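Local coordinates for protein putative silent information regulator 2 (Leishmania infantum, PDB 5OL0) that probably acts as a class I sirtuin, a zinc-containing enzyme that uses NAD+ to remove acetyl groups from protein lysine side chains, at residues His11-Leu16 with Val276-Val280; His109-Gln115 with Ala135-Leu141. All blocks are in the same frame, centred on the assembly; numbering follows the deposited sequence.

Interaction 1: residues His11-Leu16 with Val276-Val280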
loop_
_atom_site.group_PDB
_atom_site.type_symbol
_atom_site.label_atom_id
_atom_site.label_comp_id
_atom_site.label_asym_id
_atom_site.label_seq_id
_atom_site.Cartn_x
_atom_site.Cartn_y
_atom_site.Cartn_z
ATOM N N HIS A 11 17.393 27.935 -7.963
ATOM C CA HIS A 11 17.505 26.600 -7.300
ATOM C C HIS A 11 16.149 25.901 -6.971
ATOM O O HIS A 11 16.124 24.691 -6.761
ATOM C CB HIS A 11 18.438 26.645 -6.054
ATOM C CG HIS A 11 17.905 27.459 -4.917
ATOM N ND1 HIS A 11 17.034 26.939 -3.981
ATOM C CD2 HIS A 11 18.086 28.755 -4.577
ATOM C CE1 HIS A 11 16.707 27.882 -3.111
ATOM N NE2 HIS A 11 17.338 28.992 -3.447
ATOM N N GLN A 12 15.067 26.682 -6.965
ATOM C CA GLN A 12 13.693 26.185 -6.905
ATOM C C GLN A 12 13.010 25.868 -8.260
ATOM O O GLN A 12 11.907 25.344 -8.251
ATOM C CB GLN A 12 12.842 27.189 -6.137
ATOM C CG GLN A 12 13.336 27.404 -4.717
ATOM C CD GLN A 12 12.399 28.281 -3.944
ATOM O OE1 GLN A 12 12.240 29.478 -4.254
ATOM N NE2 GLN A 12 11.734 27.690 -2.950
ATOM N N GLU A 13 13.624 26.153 -9.416
ATOM C CA GLU A 13 13.037 25.689 -10.692
ATOM C C GLU A 13 12.827 24.184 -10.602
ATOM O O GLU A 13 13.801 23.399 -10.402
ATOM C CB GLU A 13 13.947 25.942 -11.911
ATOM C CG GLU A 13 13.850 27.331 -12.476
ATOM C CD GLU A 13 12.488 27.653 -13.050
ATOM O OE1 GLU A 13 11.788 26.749 -13.590
ATOM O OE2 GLU A 13 12.148 28.837 -12.947
ATOM N N HIS A 14 11.584 23.802 -10.850
ATOM C CA HIS A 14 11.129 22.446 -10.679
ATOM C C HIS A 14 11.384 21.564 -11.907
ATOM O O HIS A 14 11.088 21.921 -13.043
ATOM C CB HIS A 14 9.624 22.426 -10.336
ATOM C CG HIS A 14 9.272 21.287 -9.444
ATOM N ND1 HIS A 14 9.201 20.007 -9.916
ATOM C CD2 HIS A 14 9.095 21.209 -8.096
ATOM C CE1 HIS A 14 8.964 19.182 -8.914
ATOM N NE2 HIS A 14 8.892 19.885 -7.801
ATOM N N VAL A 15 11.831 20.351 -11.665
ATOM C CA VAL A 15 11.961 19.357 -12.742
ATOM C C VAL A 15 10.652 19.199 -13.556
ATOM O O VAL A 15 10.707 18.847 -14.743
ATOM C CB VAL A 15 12.410 18.002 -12.125
ATOM C CG1 VAL A 15 12.273 16.841 -13.061
ATOM C CG2 VAL A 15 13.865 18.099 -11.689
ATOM N N LEU A 16 9.483 19.422 -12.935
ATOM C CA LEU A 16 8.210 19.258 -13.655
ATOM C C LEU A 16 7.782 20.496 -14.490
ATOM O O LEU A 16 6.766 20.421 -15.184
ATOM C CB LEU A 16 7.068 18.875 -12.705
ATOM C CG LEU A 16 7.137 17.517 -12.042
ATOM C CD1 LEU A 16 5.993 17.400 -11.030
ATOM C CD2 LEU A 16 7.076 16.389 -13.072
ATOM N N VAL A 276 18.511 19.097 -7.794
ATOM C CA VAL A 276 17.253 19.707 -8.320
ATOM C C VAL A 276 15.986 19.579 -7.409
ATOM O O VAL A 276 15.890 18.721 -6.520
ATOM C CB VAL A 276 16.876 19.241 -9.771
ATOM C CG1 VAL A 276 17.900 19.731 -10.814
ATOM C CG2 VAL A 276 16.616 17.732 -9.838
ATOM N N CYS A 277 15.036 20.481 -7.653
ATOM C CA CYS A 277 13.790 20.547 -6.945
ATOM C C CYS A 277 12.821 19.610 -7.716
ATOM O O CYS A 277 12.424 19.887 -8.858
ATOM C CB CYS A 277 13.341 22.005 -6.887
ATOM S SG CYS A 277 11.689 22.249 -6.228
ATOM N N ARG A 278 12.559 18.442 -7.118
ATOM C CA ARG A 278 11.861 17.362 -7.803
ATOM C C ARG A 278 10.647 16.761 -7.052
ATOM O O ARG A 278 9.992 15.914 -7.614
ATOM C CB ARG A 278 12.858 16.272 -8.287
ATOM C CG ARG A 278 13.879 15.726 -7.285
ATOM C CD ARG A 278 13.223 14.829 -6.278
ATOM N NE ARG A 278 14.146 14.114 -5.416
ATOM C CZ ARG A 278 14.639 12.896 -5.631
ATOM N NH1 ARG A 278 14.368 12.172 -6.717
ATOM N NH2 ARG A 278 15.426 12.395 -4.718
ATOM N N ASP A 279 10.374 17.200 -5.826
ATOM C CA ASP A 279 9.276 16.721 -4.977
ATOM C C ASP A 279 8.130 17.677 -5.029
ATOM O O ASP A 279 8.321 18.883 -5.206
ATOM C CB ASP A 279 9.713 16.640 -3.509
ATOM C CG ASP A 279 10.805 15.659 -3.287
ATOM O OD1 ASP A 279 10.929 14.715 -4.080
ATOM O OD2 ASP A 279 11.561 15.824 -2.311
ATOM N N VAL A 280 6.930 17.111 -5.039
ATOM C CA VAL A 280 5.706 17.862 -4.897
ATOM C C VAL A 280 4.735 17.109 -4.001
ATOM O O VAL A 280 4.696 15.872 -4.036
ATOM C CB VAL A 280 5.148 18.167 -6.291
ATOM C CG1 VAL A 280 4.824 16.904 -7.043
ATOM C CG2 VAL A 280 3.955 19.063 -6.175
HETATM O O HOH W 1 15.921 22.618 -9.408
#

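Interaction 2: residues His109-Gln115 with Ala135-Leu141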
loop_
_atom_site.group_PDB
_atom_site.type_symbol
_atom_site.label_atom_id
_atom_site.label_comp_id
_atom_site.label_asym_id
_atom_site.label_seq_id
_atom_site.Cartn_x
_atom_site.Cartn_y
_atom_site.Cartn_z
ATOM N N HIS A 109 -7.959 1.677 -9.733
ATOM C CA HIS A 109 -8.287 1.618 -11.148
ATOM C C HIS A 109 -7.285 2.454 -11.959
ATOM O O HIS A 109 -6.910 2.055 -13.032
ATOM C CB HIS A 109 -9.717 2.124 -11.393
ATOM C CG HIS A 109 -10.766 1.185 -10.892
ATOM N ND1 HIS A 109 -10.816 -0.128 -11.290
ATOM C CD2 HIS A 109 -11.785 1.361 -10.023
ATOM C CE1 HIS A 109 -11.832 -0.716 -10.696
ATOM N NE2 HIS A 109 -12.457 0.171 -9.952
ATOM N N PHE A 110 -6.897 3.615 -11.452
ATOM C CA PHE A 110 -5.906 4.429 -12.148
ATOM C C PHE A 110 -4.605 3.667 -12.398
ATOM O O PHE A 110 -4.015 3.768 -13.443
ATOM C CB PHE A 110 -5.647 5.742 -11.392
ATOM C CG PHE A 110 -4.652 6.644 -12.061
ATOM C CD1 PHE A 110 -4.973 7.283 -13.247
ATOM C CD2 PHE A 110 -3.404 6.898 -11.496
ATOM C CE1 PHE A 110 -4.077 8.112 -13.894
ATOM C CE2 PHE A 110 -2.504 7.773 -12.113
ATOM C CZ PHE A 110 -2.829 8.363 -13.336
ATOM N N ILE A 111 -4.132 2.960 -11.387
ATOM C CA ILE A 111 -2.920 2.244 -11.545
ATOM C C ILE A 111 -3.068 1.162 -12.643
ATOM O O ILE A 111 -2.140 0.868 -13.396
ATOM C CB ILE A 111 -2.490 1.627 -10.143
ATOM C CG1 ILE A 111 -2.200 2.721 -9.130
ATOM C CG2 ILE A 111 -1.287 0.750 -10.339
ATOM C CD1 ILE A 111 -2.013 2.223 -7.703
ATOM N N ARG A 112 -4.202 0.477 -12.636
ATOM C CA ARG A 112 -4.502 -0.410 -13.692
ATOM C C ARG A 112 -4.419 0.305 -15.044
ATOM O O ARG A 112 -3.861 -0.258 -16.014
ATOM C CB ARG A 112 -5.869 -1.012 -13.483
ATOM C CG ARG A 112 -6.493 -1.730 -14.677
ATOM C CD ARG A 112 -5.667 -2.903 -15.068
ATOM N NE ARG A 112 -6.209 -3.633 -16.220
ATOM C CZ ARG A 112 -7.316 -4.421 -16.230
ATOM N NH1 ARG A 112 -7.646 -5.066 -17.347
ATOM N NH2 ARG A 112 -8.116 -4.573 -15.172
ATOM N N LEU A 113 -5.002 1.485 -15.153
ATOM C CA LEU A 113 -4.851 2.237 -16.414
ATOM C C LEU A 113 -3.404 2.522 -16.760
ATOM O O LEU A 113 -3.051 2.402 -17.927
ATOM C CB LEU A 113 -5.600 3.536 -16.385
ATOM C CG LEU A 113 -7.108 3.398 -16.208
ATOM C CD1 LEU A 113 -7.685 4.813 -16.291
ATOM C CD2 LEU A 113 -7.782 2.438 -17.184
ATOM N N LEU A 114 -2.556 2.889 -15.771
ATOM C CA LEU A 114 -1.161 3.121 -16.118
ATOM C C LEU A 114 -0.569 1.844 -16.712
ATOM O O LEU A 114 0.191 1.908 -17.635
ATOM C CB LEU A 114 -0.318 3.544 -14.920
ATOM C CG LEU A 114 -0.696 4.913 -14.328
ATOM C CD1 LEU A 114 0.152 5.224 -13.084
ATOM C CD2 LEU A 114 -0.539 6.013 -15.383
ATOM N N GLN A 115 -0.935 0.690 -16.184
ATOM C CA GLN A 115 -0.400 -0.560 -16.691
ATOM C C GLN A 115 -0.839 -0.777 -18.112
ATOM O O GLN A 115 -0.035 -1.080 -18.982
ATOM C CB GLN A 115 -0.892 -1.728 -15.859
ATOM C CG GLN A 115 -0.735 -3.124 -16.455
ATOM C CD GLN A 115 -1.386 -4.110 -15.521
ATOM O OE1 GLN A 115 -0.914 -4.330 -14.398
ATOM N NE2 GLN A 115 -2.526 -4.636 -15.932
ATOM N N ALA A 135 -8.254 -4.636 -8.785
ATOM C CA ALA A 135 -8.352 -3.744 -9.935
ATOM C C ALA A 135 -7.687 -4.308 -11.216
ATOM O O ALA A 135 -7.707 -3.621 -12.209
ATOM C CB ALA A 135 -7.753 -2.364 -9.601
ATOM N N GLY A 136 -7.025 -5.457 -11.153
ATOM C CA GLY A 136 -6.378 -6.131 -12.315
ATOM C C GLY A 136 -4.937 -5.745 -12.536
ATOM O O GLY A 136 -4.376 -5.894 -13.631
ATOM N N VAL A 137 -4.263 -5.273 -11.508
ATOM C CA VAL A 137 -2.843 -5.000 -11.691
ATOM C C VAL A 137 -2.197 -6.351 -11.768
ATOM O O VAL A 137 -2.454 -7.218 -10.911
ATOM C CB VAL A 137 -2.277 -4.188 -10.518
ATOM C CG1 VAL A 137 -0.789 -3.920 -10.752
ATOM C CG2 VAL A 137 -3.068 -2.890 -10.434
ATOM N N SER A 138 -1.364 -6.569 -12.772
ATOM C CA SER A 138 -0.923 -7.931 -13.056
ATOM C C SER A 138 0.130 -8.430 -12.013
ATOM O O SER A 138 0.816 -7.618 -11.354
ATOM C CB SER A 138 -0.334 -8.027 -14.444
ATOM O OG SER A 138 0.987 -7.532 -14.416
ATOM N N PRO A 139 0.292 -9.746 -11.904
ATOM C CA PRO A 139 1.219 -10.314 -10.914
ATOM C C PRO A 139 2.677 -9.898 -11.062
ATOM O O PRO A 139 3.341 -9.649 -10.066
ATOM C CB PRO A 139 1.072 -11.819 -11.109
ATOM C CG PRO A 139 -0.341 -11.990 -11.609
ATOM C CD PRO A 139 -0.641 -10.774 -12.450
ATOM N N GLU A 140 3.167 -9.814 -12.291
ATOM C CA GLU A 140 4.518 -9.369 -12.549
ATOM C C GLU A 140 4.712 -7.889 -12.197
ATOM O O GLU A 140 5.815 -7.504 -11.843
ATOM C CB GLU A 140 4.971 -9.680 -14.015
ATOM C CG GLU A 140 4.106 -9.061 -15.089
ATOM C CD GLU A 140 2.962 -9.972 -15.600
ATOM O OE1 GLU A 140 2.295 -10.741 -14.826
ATOM O OE2 GLU A 140 2.691 -9.873 -16.822
ATOM N N LEU A 141 3.647 -7.094 -12.232
ATOM C CA LEU A 141 3.770 -5.650 -11.928
ATOM C C LEU A 141 3.391 -5.240 -10.480
ATOM O O LEU A 141 3.789 -4.166 -10.018
ATOM C CB LEU A 141 2.981 -4.833 -12.921
ATOM C CG LEU A 141 3.462 -4.915 -14.375
ATOM C CD1 LEU A 141 2.597 -4.033 -15.251
ATOM C CD2 LEU A 141 4.940 -4.525 -14.525
HETATM O O HOH W 2 -9.680 -1.712 -12.966
#

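Interaction 1: residues His11-Leu16 with Val276-Val280
The backbones of 11-16 and 276-280 run 53° apart end to end and come nearest at H14 and C277, where V15 N donates to C277 O (2.9 Å). The same carbonyl oxygen sits over the centre of one face of the H14 imidazole, 3.3 Å above its plane, so one acceptor meets both an amide and a ring face. The ring itself is held at two edge nitrogens. NE2 of H14 donates an almost perfectly straight bond (177°) to D279 O at 2.8 Å; the oxygen lies in the ring plane, whereas the donor stands well above the carbonyl plane. ND1, one carbon away from NE2 in the H14 ring, accepts L16 N at 3.1 Å, again in plane, which assigns the ring proton to NE2 and fixes its rotation. C277 turns its sulfur anti to the backbone N (chi1 172°), which sets SG beside H14 CD2 at 3.4 Å and oblique to the ring. This lies at the margin of the Rossmann-type domain of the sirtuin: 279-282 is an outermost strand of the parallel sheet, bonded by its backbone to R239 and V241 of the neighbouring strand, and the segment 11-16 precedes helix 21-30. Two apolar pairs flank the histidine. V15 CG2 presses on V276 CG2 at 3.3 Å, closer than two methyls normally come, the two side chains lying nearly perpendicular; L16 CD1 meets V280 CG1 at 4.2 Å, and L16 also rests on L24 and Y27 of helix 21-30. The polar ends of R278 and D279 turn elsewhere, to V237 O and to R239. Near C277 a water accepts from C277 N and lies against E13 O, so close that this second bond is doubtful.

Interaction 2: residues His109-Gln115 with Ala135-Leu141
R112 leaves helix 106-116 with CG anti to its own N (chi1 166°) and then bends at chi2 (63°), which lays its chain along the A135 and G136 carbonyls; Q115 starts in the same sense but stays extended beyond CG, carrying its amide to the turn at G136-S138. There the Q115 amide grips two backbone groups at once: OE1 accepts S138 N at 2.8 Å, the donor tilted slightly from the plane of the side-chain carbonyl, and NE2 donates to G136 O at 3.2 Å. L141 CD1 lies against CG of Q115 at 3.7 Å. The guanidinium of R112 meets A135 O at its edge, NH2 donating at 3.1 Å, while G136 O stands over one face; R112 NE makes a salt bridge to D116. G136 has positive phi and closes helix 131-134 with a Schellman motif, so both side chains serve carbonyls at that helix end. Beneath them I111 CG2 touches V137 CG2 (4.1 Å); I111 also packs on V38 and V40 of strand 36-40. H109 ND1 reaches A135 O through a water held in the ring plane. A135 O thus has both an arginine and a water as donors, and the positive guanidinium would be expected to draw electron density toward this oxygen, strengthening the hold on the C-terminal end of helix 131-134.

How the interactions relate
Interaction 2 is nested along the chain inside the loop that interaction 1 closes, yet the two do not touch: their centres are 28 Å apart and their nearest atoms about 13 Å. Both belong to the parallel-sheet domain: interaction 1 at outermost strand 279-282, interaction 2 on helix 106-116, which packs on inner strand 36-40, and the loop leading into 142-144, outermost at the other edge. Neither reaches the probable NAD+ site directly. The side chain of V280 lies about 11 Å from that of N243, and the side chain of I111 about 9 Å from that of N127, both likely NAD+-binding residues; the zinc-binding cysteines C154, C157, C178 and C181 belong to neither contact.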